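Local coordinates for protein hydrolase, HAD superfamily, subfamily III A (Legionella pneumophila, PDB 3N1U) that probably hydrolyses 3-deoxy-D-manno-octulosonate 8-phosphate to the free sugar acid and inorganic phosphate, a magnesium-dependent step of lipopolysaccharide biosynthesis, at residues 18-23 against 106-111; 85-90 against 100-105; 41-46 against 71-76. All coordinates share one frame; numbering follows the deposited sequence.

How the contacts relate
All three contacts belong to a HAD-type fold whose parallel sheet carries the metal site. Contacts 1 and 2 lie side by side, with centres 11 Å apart. They touch where Ile23 meets Leu102 and where Leu106 meets His87. Contact 3 sits about 20 Å from contact 2 and 28 Å from contact 1, centre to centre. Lys90 NZ of contact 2 is 2.9 Å from Gln72 O of contact 3, a probable hydrogen bond. Contact 3 lies next to the calcium site, probably the active site: the side chain of Lys45 comes within about 3 Å of that of Asp27, a calcium ligand. Along the chain, contacts 2 and 3 lie inside the loop closed by contact 1.

Contact 1. Residues 18-23 against 106-111; sequences KIKCLI and LGLNDD
Two torsions bring Lys18 and Asp111 together. Asp111 CG stands between the backbone N and the carbonyl carbon (chi1 70°), and this swings the carboxylate to the lysine. The Lys18 chain bends at its third torsion (chi3 97°) and delivers NZ to OD2. Lys18 NZ and Asp111 OD2 are modelled 2.5 Å apart and form a salt bridge. That length is very short, so its exact value is doubtful. OD1 stands farther off, and the ammonium meets one carboxylate oxygen rather than straddling both. Nearer the backbone, Lys18 CB also approaches Asp111 O.

The rest of the contact is apolar. Leu108 reaches in with its two methyls. Its CD1 lies 3.7 Å from Cys21 CB. The same methyl is 3.8 Å from Lys20 CB. The Leu108 side chain passes across the root of Lys20, and its CD2 meets Lys20 CD at 4.0 Å. The Lys20 chain then extends away, so it offers its aliphatic root here and carries its charge elsewhere. Leu106 comes from the end of helix 96-106 and sets CD1 against Cys21 SG at 3.7 Å. Gly107, with positive phi, turns the chain out of that helix between the two leucines.

Strand 21-24 leads to the metal-binding aspartates, and its neighbour in the sheet is strand 113-117. Backbone bonds from Lys20 and Cys21 to Glu112 join the two at the start of both strands. On the opposite face of the sheet from Cys21, Leu22 packs on helices 49-60 and 158-169.

The chemistry changes across the contact. Cys21 is buried in an apolar setting among leucine methyls. The ion pair lies near the surface, where Lys18 is exposed, and solvent there would probably screen it.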
loop_
_atom_site.group_PDB
_atom_site.type_symbol
_atom_site.label_atom_id
_atom_site.label_comp_id
_atom_site.label_asym_id
_atom_site.label_seq_id
_atom_site.Cartn_x
_atom_site.Cartn_y
_atom_site.Cartn_z
ATOM N N LYS A 18 -24.000 -24.781 -3.335
ATOM C CA LYS A 18 -25.136 -24.450 -4.211
ATOM C C LYS A 18 -24.827 -23.388 -5.254
ATOM O O LYS A 18 -25.651 -23.089 -6.169
ATOM C CB LYS A 18 -26.326 -23.972 -3.340
ATOM C CG LYS A 18 -26.879 -25.117 -2.480
ATOM C CD LYS A 18 -27.641 -24.563 -1.317
ATOM C CE LYS A 18 -29.092 -24.537 -1.605
ATOM N NZ LYS A 18 -29.711 -23.662 -0.575
ATOM N N ILE A 19 -23.656 -22.785 -5.113
ATOM C CA ILE A 19 -23.396 -21.539 -5.825
ATOM C C ILE A 19 -23.185 -21.754 -7.333
ATOM O O ILE A 19 -22.326 -22.530 -7.748
ATOM C CB ILE A 19 -22.198 -20.794 -5.223
ATOM C CG1 ILE A 19 -22.437 -20.406 -3.746
ATOM C CG2 ILE A 19 -21.914 -19.537 -6.041
ATOM C CD1 ILE A 19 -23.795 -19.663 -3.393
ATOM N N LYS A 20 -23.976 -21.059 -8.141
ATOM C CA LYS A 20 -23.872 -21.153 -9.575
ATOM C C LYS A 20 -23.448 -19.804 -10.180
ATOM O O LYS A 20 -23.139 -19.734 -11.369
ATOM C CB LYS A 20 -25.222 -21.610 -10.166
ATOM C CG LYS A 20 -25.417 -23.123 -9.910
ATOM C CD LYS A 20 -26.590 -23.716 -10.630
ATOM C CE LYS A 20 -26.398 -25.245 -10.590
ATOM N NZ LYS A 20 -27.494 -25.950 -11.295
ATOM N N CYS A 21 -23.433 -18.748 -9.377
ATOM C CA CYS A 21 -22.918 -17.451 -9.849
ATOM C C CYS A 21 -22.337 -16.705 -8.682
ATOM O O CYS A 21 -22.995 -16.586 -7.635
ATOM C CB CYS A 21 -24.062 -16.634 -10.486
ATOM S SG CYS A 21 -23.552 -14.964 -11.079
ATOM N N LEU A 22 -21.094 -16.206 -8.816
ATOM C CA LEU A 22 -20.558 -15.222 -7.848
ATOM C C LEU A 22 -20.705 -13.775 -8.391
ATOM O O LEU A 22 -20.293 -13.489 -9.544
ATOM C CB LEU A 22 -19.043 -15.511 -7.549
ATOM C CG LEU A 22 -18.391 -14.386 -6.712
ATOM C CD1 LEU A 22 -19.037 -14.267 -5.300
ATOM C CD2 LEU A 22 -16.868 -14.667 -6.585
ATOM N N ILE A 23 -21.260 -12.877 -7.578
ATOM C CA ILE A 23 -21.377 -11.479 -7.917
ATOM C C ILE A 23 -20.403 -10.694 -7.027
ATOM O O ILE A 23 -20.362 -10.896 -5.789
ATOM C CB ILE A 23 -22.805 -10.878 -7.624
ATOM C CG1 ILE A 23 -23.933 -11.764 -8.226
ATOM C CG2 ILE A 23 -22.901 -9.483 -8.184
ATOM C CD1 ILE A 23 -25.348 -11.414 -7.652
ATOM N N LEU A 106 -30.209 -15.075 -15.655
ATOM C CA LEU A 106 -29.602 -16.380 -15.407
ATOM C C LEU A 106 -30.604 -17.482 -15.053
ATOM O O LEU A 106 -30.281 -18.644 -15.206
ATOM C CB LEU A 106 -28.519 -16.282 -14.315
ATOM C CG LEU A 106 -27.286 -15.433 -14.655
ATOM C CD1 LEU A 106 -26.188 -15.634 -13.584
ATOM C CD2 LEU A 106 -26.750 -15.830 -16.026
ATOM N N GLY A 107 -31.776 -17.126 -14.523
ATOM C CA GLY A 107 -32.804 -18.161 -14.177
ATOM C C GLY A 107 -32.480 -18.890 -12.863
ATOM O O GLY A 107 -32.965 -19.989 -12.606
ATOM N N LEU A 108 -31.704 -18.245 -12.004
ATOM C CA LEU A 108 -31.233 -18.875 -10.767
ATOM C C LEU A 108 -32.066 -18.550 -9.526
ATOM O O LEU A 108 -32.688 -17.485 -9.444
ATOM C CB LEU A 108 -29.759 -18.506 -10.480
ATOM C CG LEU A 108 -28.658 -18.933 -11.462
ATOM C CD1 LEU A 108 -27.233 -18.458 -10.936
ATOM C CD2 LEU A 108 -28.679 -20.427 -11.652
ATOM N N ASN A 109 -32.050 -19.462 -8.551
ATOM C CA ASN A 109 -32.671 -19.147 -7.266
ATOM C C ASN A 109 -31.771 -18.198 -6.476
ATOM O O ASN A 109 -30.526 -18.213 -6.682
ATOM C CB ASN A 109 -32.904 -20.434 -6.467
ATOM C CG ASN A 109 -33.884 -21.358 -7.147
ATOM O OD1 ASN A 109 -34.740 -20.912 -7.936
ATOM N ND2 ASN A 109 -33.756 -22.683 -6.866
ATOM N N ASP A 110 -32.348 -17.443 -5.535
ATOM C CA ASP A 110 -31.535 -16.535 -4.646
ATOM C C ASP A 110 -30.383 -17.333 -4.012
ATOM O O ASP A 110 -29.223 -16.866 -3.945
ATOM C CB ASP A 110 -32.362 -15.900 -3.498
ATOM C CG ASP A 110 -33.363 -14.806 -3.969
ATOM O OD1 ASP A 110 -33.017 -13.971 -4.820
ATOM O OD2 ASP A 110 -34.509 -14.810 -3.496
ATOM N N ASP A 111 -30.671 -18.567 -3.592
ATOM C CA ASP A 111 -29.662 -19.300 -2.864
ATOM C C ASP A 111 -28.561 -19.891 -3.767
ATOM O O ASP A 111 -27.645 -20.517 -3.273
ATOM C CB ASP A 111 -30.262 -20.328 -1.891
ATOM C CG ASP A 111 -30.918 -21.527 -2.591
ATOM O OD1 ASP A 111 -30.963 -21.579 -3.832
ATOM O OD2 ASP A 111 -31.393 -22.440 -1.873
#

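Contact 2. Residues 85-90 against 100-105; sequences ITHYYK and QHLKKT
Tyr89 and His101 make the polar link between strand 87-89 and helix 96-106. Tyr89 OH and His101 ND1 are 2.7 Å apart and share a hydrogen bond in which either could be the donor. Each partner lies at the edge of the other's ring and in its plane. His101 CG is anti to the backbone N (chi1 -179°), which turns the imidazole toward the strand. A second bond lies within the helix. Thr105 OG1 donates to His101 O at 2.7 Å, from above the carbonyl plane. Thr105 N reaches the same oxygen from the opposite face, so His101 O is gripped twice and the threonine hydroxyl has a fixed partner.

The two aromatic rings are set obliquely. The Tyr89 and His101 planes are 71° apart, and their centroids are 5.5 Å apart.

Van der Waals packing fills in around these groups. Leu102 comes up beside the tyrosine, with its CB 4.1 Å from Tyr89 CE1. The phenol oxygen also rests close to the helix backbone, with Tyr89 OH 3.4 Å from Leu102 CA. Two residues earlier in the chain, His87 crosses Leu102 at about a right angle, and His87 CB meets Leu102 CD1 at 4.0 Å. The edge of the His87 ring touches a methyl about one turn on from Leu102, with His87 CE1 3.9 Å from Thr105 CG2. Beyond this contact, Leu102 continues inward to Ala66 of strand 64-68 and Phe113 of strand 113-117.

The helix runs nearly antiparallel to the strand, at 163°, and the axes of the two short segments come within 10.0 Å. Helix 96-106 carries the chain across two strands, 64-68 and 21-24, to the parallel strand 113-117. This is a beta-alpha-beta crossover of the Rossmann-like HAD core, starting from the edge strand of the sheet within the chain.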
loop_
_atom_site.group_PDB
_atom_site.type_symbol
_atom_site.label_atom_id
_atom_site.label_comp_id
_atom_site.label_asym_id
_atom_site.label_seq_id
_atom_site.Cartn_x
_atom_site.Cartn_y
_atom_site.Cartn_z
ATOM N N ILE A 85 -15.443 -10.949 -18.429
ATOM C CA ILE A 85 -16.696 -10.924 -17.664
ATOM C C ILE A 85 -17.725 -10.123 -18.428
ATOM O O ILE A 85 -17.539 -8.909 -18.586
ATOM C CB ILE A 85 -16.486 -10.251 -16.276
ATOM C CG1 ILE A 85 -15.668 -11.222 -15.405
ATOM C CG2 ILE A 85 -17.855 -9.929 -15.632
ATOM C CD1 ILE A 85 -14.978 -10.651 -14.208
ATOM N N THR A 86 -18.809 -10.772 -18.862
ATOM C CA THR A 86 -19.838 -10.063 -19.645
ATOM C C THR A 86 -21.053 -9.579 -18.829
ATOM O O THR A 86 -21.695 -8.602 -19.212
ATOM C CB THR A 86 -20.327 -10.880 -20.834
ATOM O OG1 THR A 86 -20.989 -12.037 -20.346
ATOM C CG2 THR A 86 -19.138 -11.298 -21.718
ATOM N N HIS A 87 -21.361 -10.246 -17.716
ATOM C CA HIS A 87 -22.506 -9.834 -16.909
ATOM C C HIS A 87 -22.077 -8.763 -15.933
ATOM O O HIS A 87 -21.577 -9.084 -14.847
ATOM C CB HIS A 87 -23.053 -11.032 -16.146
ATOM C CG HIS A 87 -23.627 -12.088 -17.034
ATOM N ND1 HIS A 87 -24.875 -11.985 -17.605
ATOM C CD2 HIS A 87 -23.107 -13.256 -17.472
ATOM C CE1 HIS A 87 -25.112 -13.055 -18.346
ATOM N NE2 HIS A 87 -24.057 -13.847 -18.277
ATOM N N TYR A 88 -22.225 -7.486 -16.298
ATOM C CA TYR A 88 -21.909 -6.456 -15.291
ATOM C C TYR A 88 -22.667 -5.161 -15.402
ATOM O O TYR A 88 -23.110 -4.785 -16.491
ATOM C CB TYR A 88 -20.402 -6.184 -15.184
ATOM C CG TYR A 88 -19.823 -5.446 -16.364
ATOM C CD1 TYR A 88 -19.454 -6.132 -17.520
ATOM C CD2 TYR A 88 -19.605 -4.081 -16.304
ATOM C CE1 TYR A 88 -18.872 -5.448 -18.614
ATOM C CE2 TYR A 88 -19.033 -3.372 -17.399
ATOM C CZ TYR A 88 -18.672 -4.063 -18.537
ATOM O OH TYR A 88 -18.116 -3.378 -19.607
ATOM N N TYR A 89 -22.779 -4.489 -14.250
ATOM C CA TYR A 89 -23.727 -3.387 -14.074
ATOM C C TYR A 89 -23.007 -2.274 -13.373
ATOM O O TYR A 89 -22.527 -2.448 -12.244
ATOM C CB TYR A 89 -24.947 -3.810 -13.231
ATOM C CG TYR A 89 -25.747 -4.994 -13.785
ATOM C CD1 TYR A 89 -25.272 -6.296 -13.668
ATOM C CD2 TYR A 89 -26.988 -4.797 -14.424
ATOM C CE1 TYR A 89 -26.010 -7.402 -14.191
ATOM C CE2 TYR A 89 -27.724 -5.871 -14.933
ATOM C CZ TYR A 89 -27.219 -7.173 -14.822
ATOM O OH TYR A 89 -27.919 -8.249 -15.324
ATOM N N LYS A 90 -23.003 -1.109 -14.025
ATOM C CA LYS A 90 -22.241 0.052 -13.563
ATOM C C LYS A 90 -23.173 1.193 -13.133
ATOM O O LYS A 90 -24.321 1.240 -13.584
ATOM C CB LYS A 90 -21.397 0.582 -14.720
ATOM C CG LYS A 90 -20.102 -0.217 -14.967
ATOM C CD LYS A 90 -19.101 0.668 -15.668
ATOM C CE LYS A 90 -19.763 1.353 -16.860
ATOM N NZ LYS A 90 -18.833 2.312 -17.521
ATOM N N GLN A 100 -31.941 -8.086 -9.511
ATOM C CA GLN A 100 -33.158 -8.750 -9.989
ATOM C C GLN A 100 -33.068 -9.007 -11.498
ATOM O O GLN A 100 -33.541 -10.037 -11.992
ATOM C CB GLN A 100 -34.437 -7.946 -9.590
ATOM C CG GLN A 100 -35.778 -8.675 -9.904
ATOM C CD GLN A 100 -35.932 -10.063 -9.255
ATOM O OE1 GLN A 100 -35.476 -10.313 -8.118
ATOM N NE2 GLN A 100 -36.580 -10.969 -9.981
ATOM N N HIS A 101 -32.433 -8.084 -12.219
ATOM C CA HIS A 101 -32.225 -8.237 -13.651
ATOM C C HIS A 101 -31.281 -9.398 -13.941
ATOM O O HIS A 101 -31.535 -10.211 -14.853
ATOM C CB HIS A 101 -31.641 -6.958 -14.259
ATOM C CG HIS A 101 -31.438 -7.047 -15.741
ATOM N ND1 HIS A 101 -30.337 -7.653 -16.299
ATOM C CD2 HIS A 101 -32.207 -6.634 -16.779
ATOM C CE1 HIS A 101 -30.424 -7.604 -17.616
ATOM N NE2 HIS A 101 -31.559 -7.008 -17.935
ATOM N N LEU A 102 -30.193 -9.477 -13.168
ATOM C CA LEU A 102 -29.242 -10.592 -13.318
ATOM C C LEU A 102 -29.933 -11.928 -13.015
ATOM O O LEU A 102 -29.728 -12.932 -13.697
ATOM C CB LEU A 102 -28.061 -10.394 -12.383
ATOM C CG LEU A 102 -26.990 -11.487 -12.448
ATOM C CD1 LEU A 102 -26.310 -11.619 -13.816
ATOM C CD2 LEU A 102 -25.959 -11.287 -11.315
ATOM N N LYS A 103 -30.775 -11.926 -11.982
ATOM C CA LYS A 103 -31.482 -13.130 -11.601
ATOM C C LYS A 103 -32.385 -13.602 -12.750
ATOM O O LYS A 103 -32.438 -14.801 -13.055
ATOM C CB LYS A 103 -32.257 -12.867 -10.314
ATOM C CG LYS A 103 -33.101 -14.024 -9.794
ATOM C CD LYS A 103 -33.656 -13.541 -8.458
ATOM C CE LYS A 103 -33.912 -14.669 -7.514
ATOM N NZ LYS A 103 -35.303 -15.045 -7.551
ATOM N N LYS A 104 -33.097 -12.664 -13.382
ATOM C CA LYS A 104 -33.966 -12.996 -14.514
ATOM C C LYS A 104 -33.134 -13.555 -15.665
ATOM O O LYS A 104 -33.529 -14.525 -16.309
ATOM C CB LYS A 104 -34.775 -11.786 -14.996
ATOM C CG LYS A 104 -35.920 -11.425 -14.100
ATOM C CD LYS A 104 -36.722 -10.268 -14.703
ATOM C CE LYS A 104 -38.004 -9.982 -13.922
ATOM N NZ LYS A 104 -37.691 -9.563 -12.513
ATOM N N THR A 105 -31.986 -12.927 -15.928
ATOM C CA THR A 105 -31.134 -13.309 -17.045
ATOM C C THR A 105 -30.619 -14.735 -16.874
ATOM O O THR A 105 -30.619 -15.523 -17.825
ATOM C CB THR A 105 -29.929 -12.328 -17.152
ATOM O OG1 THR A 105 -30.426 -10.970 -17.218
ATOM C CG2 THR A 105 -29.012 -12.681 -18.361
#

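Contact 3. Residues 41-46 against 71-76; sequences GNELKS and AQNAVV
Lys45 crosses Val75 obliquely and ends beside Asn73. Its CG is 3.7 Å from Val75 CG1, and CB and CD also touch that methyl. Further out, Lys45 CE meets Val76 CG2 at 3.9 Å and Ala71 CB at 4.1 Å. The chain is extended until its last torsion, then bends (chi4 -54°), and the ammonium makes a salt bridge with OD1 of Asp27. Lys45 NZ is also 3.5 Å from Asn73 ND2, but both are donors and no hydrogen bond forms.

Glu43 is the second side chain in this shell. Its OE1 is 3.8 Å from Asn73 CB, and the carboxylate and amide planes are 62° apart. Val75 uses its other methyl on the strand backbone, with CG2 3.6 Å from Glu43 O. Asn73 CG sits between its backbone N and carbonyl carbon (chi1 58°), which turns the amide toward Lys45.

Asp27 belongs, with Asp25, to what looks like the DxDx(T/V) motif of the HAD family. Both bind calcium in this crystal, and Asp27 is predicted to contact substrate. Segment 41-46 lies on the second strand of a beta hairpin, 34-38 with 43-48, that projects from the core. The contact thus seats the hairpin against the start of helix 74-83, next to the metal site.

Outside this shell, Asn73 O accepts a bond from Val76 N at 3.3 Å. The carboxylate of Glu43 is held by Asn39 of the second subunit, which also packs on Asn73. Residues 44-46 pair in an antiparallel ladder with a strand of that same subunit, while Leu44 packs on Leu44 of the third subunit.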
loop_
_atom_site.group_PDB
_atom_site.type_symbol
_atom_site.label_atom_id
_atom_site.label_comp_id
_atom_site.label_asym_id
_atom_site.label_seq_id
_atom_site.Cartn_x
_atom_site.Cartn_y
_atom_site.Cartn_z
ATOM N N GLY A 41 -7.595 15.011 -13.835
ATOM C CA GLY A 41 -8.819 14.218 -13.639
ATOM C C GLY A 41 -8.857 12.806 -14.215
ATOM O O GLY A 41 -9.907 12.169 -14.163
ATOM N N ASN A 42 -7.741 12.296 -14.757
ATOM C CA ASN A 42 -7.663 10.873 -15.076
ATOM C C ASN A 42 -7.772 10.093 -13.767
ATOM O O ASN A 42 -7.428 10.646 -12.716
ATOM C CB ASN A 42 -6.339 10.516 -15.738
ATOM C CG ASN A 42 -6.351 9.097 -16.377
ATOM O OD1 ASN A 42 -7.418 8.454 -16.593
ATOM N ND2 ASN A 42 -5.140 8.609 -16.682
ATOM N N GLU A 43 -8.253 8.856 -13.833
ATOM C CA GLU A 43 -8.517 8.022 -12.617
ATOM C C GLU A 43 -7.934 6.649 -12.848
ATOM O O GLU A 43 -7.899 6.147 -14.001
ATOM C CB GLU A 43 -10.015 7.837 -12.342
ATOM C CG GLU A 43 -10.873 9.102 -12.239
ATOM C CD GLU A 43 -12.364 8.806 -12.461
ATOM O OE1 GLU A 43 -12.881 8.995 -13.599
ATOM O OE2 GLU A 43 -13.017 8.368 -11.498
ATOM N N LEU A 44 -7.546 5.989 -11.757
ATOM C CA LEU A 44 -7.089 4.613 -11.901
ATOM C C LEU A 44 -7.637 3.863 -10.728
ATOM O O LEU A 44 -8.027 4.479 -9.719
ATOM C CB LEU A 44 -5.557 4.553 -11.867
ATOM C CG LEU A 44 -4.783 5.340 -12.889
ATOM C CD1 LEU A 44 -4.339 6.683 -12.283
ATOM C CD2 LEU A 44 -3.510 4.545 -13.251
ATOM N N LYS A 45 -7.734 2.551 -10.872
ATOM C CA LYS A 45 -7.964 1.663 -9.731
ATOM C C LYS A 45 -6.929 0.543 -9.828
ATOM O O LYS A 45 -6.390 0.269 -10.912
ATOM C CB LYS A 45 -9.342 0.982 -9.773
ATOM C CG LYS A 45 -10.524 1.941 -10.006
ATOM C CD LYS A 45 -11.841 1.186 -10.132
ATOM C CE LYS A 45 -13.016 2.149 -10.307
ATOM N NZ LYS A 45 -13.160 3.253 -9.246
ATOM N N SER A 46 -6.778 -0.190 -8.728
ATOM C CA SER A 46 -5.748 -1.236 -8.649
ATOM C C SER A 46 -6.429 -2.551 -8.338
ATOM O O SER A 46 -7.108 -2.651 -7.282
ATOM C CB SER A 46 -4.769 -0.866 -7.506
ATOM O OG SER A 46 -4.195 0.401 -7.829
ATOM N N ALA A 71 -19.473 2.394 -9.282
ATOM C CA ALA A 71 -18.480 3.009 -10.176
ATOM C C ALA A 71 -19.060 3.105 -11.603
ATOM O O ALA A 71 -19.811 2.231 -12.030
ATOM C CB ALA A 71 -17.123 2.202 -10.163
ATOM N N GLN A 72 -18.740 4.191 -12.309
ATOM C CA GLN A 72 -19.223 4.427 -13.680
ATOM C C GLN A 72 -18.059 4.585 -14.660
ATOM O O GLN A 72 -18.258 4.662 -15.849
ATOM C CB GLN A 72 -20.047 5.720 -13.747
ATOM C CG GLN A 72 -21.471 5.598 -13.207
ATOM C CD GLN A 72 -22.295 6.865 -13.360
ATOM O OE1 GLN A 72 -21.782 7.984 -13.219
ATOM N NE2 GLN A 72 -23.599 6.696 -13.640
ATOM N N ASN A 73 -16.841 4.676 -14.164
ATOM C CA ASN A 73 -15.760 5.083 -15.062
ATOM C C ASN A 73 -15.265 3.924 -15.964
ATOM O O ASN A 73 -15.559 2.757 -15.708
ATOM C CB ASN A 73 -14.629 5.711 -14.241
ATOM C CG ASN A 73 -14.101 4.751 -13.196
ATOM O OD1 ASN A 73 -13.324 3.876 -13.523
ATOM N ND2 ASN A 73 -14.579 4.863 -11.958
ATOM N N ALA A 74 -14.521 4.260 -17.012
ATOM C CA ALA A 74 -14.047 3.300 -17.993
ATOM C C ALA A 74 -12.968 2.315 -17.461
ATOM O O ALA A 74 -12.797 1.256 -18.038
ATOM C CB ALA A 74 -13.557 4.016 -19.253
ATOM N N VAL A 75 -12.281 2.641 -16.352
ATOM C CA VAL A 75 -11.447 1.615 -15.690
ATOM C C VAL A 75 -12.188 0.263 -15.534
ATOM O O VAL A 75 -11.619 -0.801 -15.789
ATOM C CB VAL A 75 -10.984 2.084 -14.283
ATOM C CG1 VAL A 75 -10.224 0.931 -13.554
ATOM C CG2 VAL A 75 -10.105 3.316 -14.395
ATOM N N VAL A 76 -13.443 0.319 -15.076
ATOM C CA VAL A 76 -14.229 -0.879 -14.815
ATOM C C VAL A 76 -14.396 -1.678 -16.128
ATOM O O VAL A 76 -14.157 -2.870 -16.149
ATOM C CB VAL A 76 -15.602 -0.527 -14.164
ATOM C CG1 VAL A 76 -16.522 -1.760 -14.056
ATOM C CG2 VAL A 76 -15.355 0.163 -12.763
#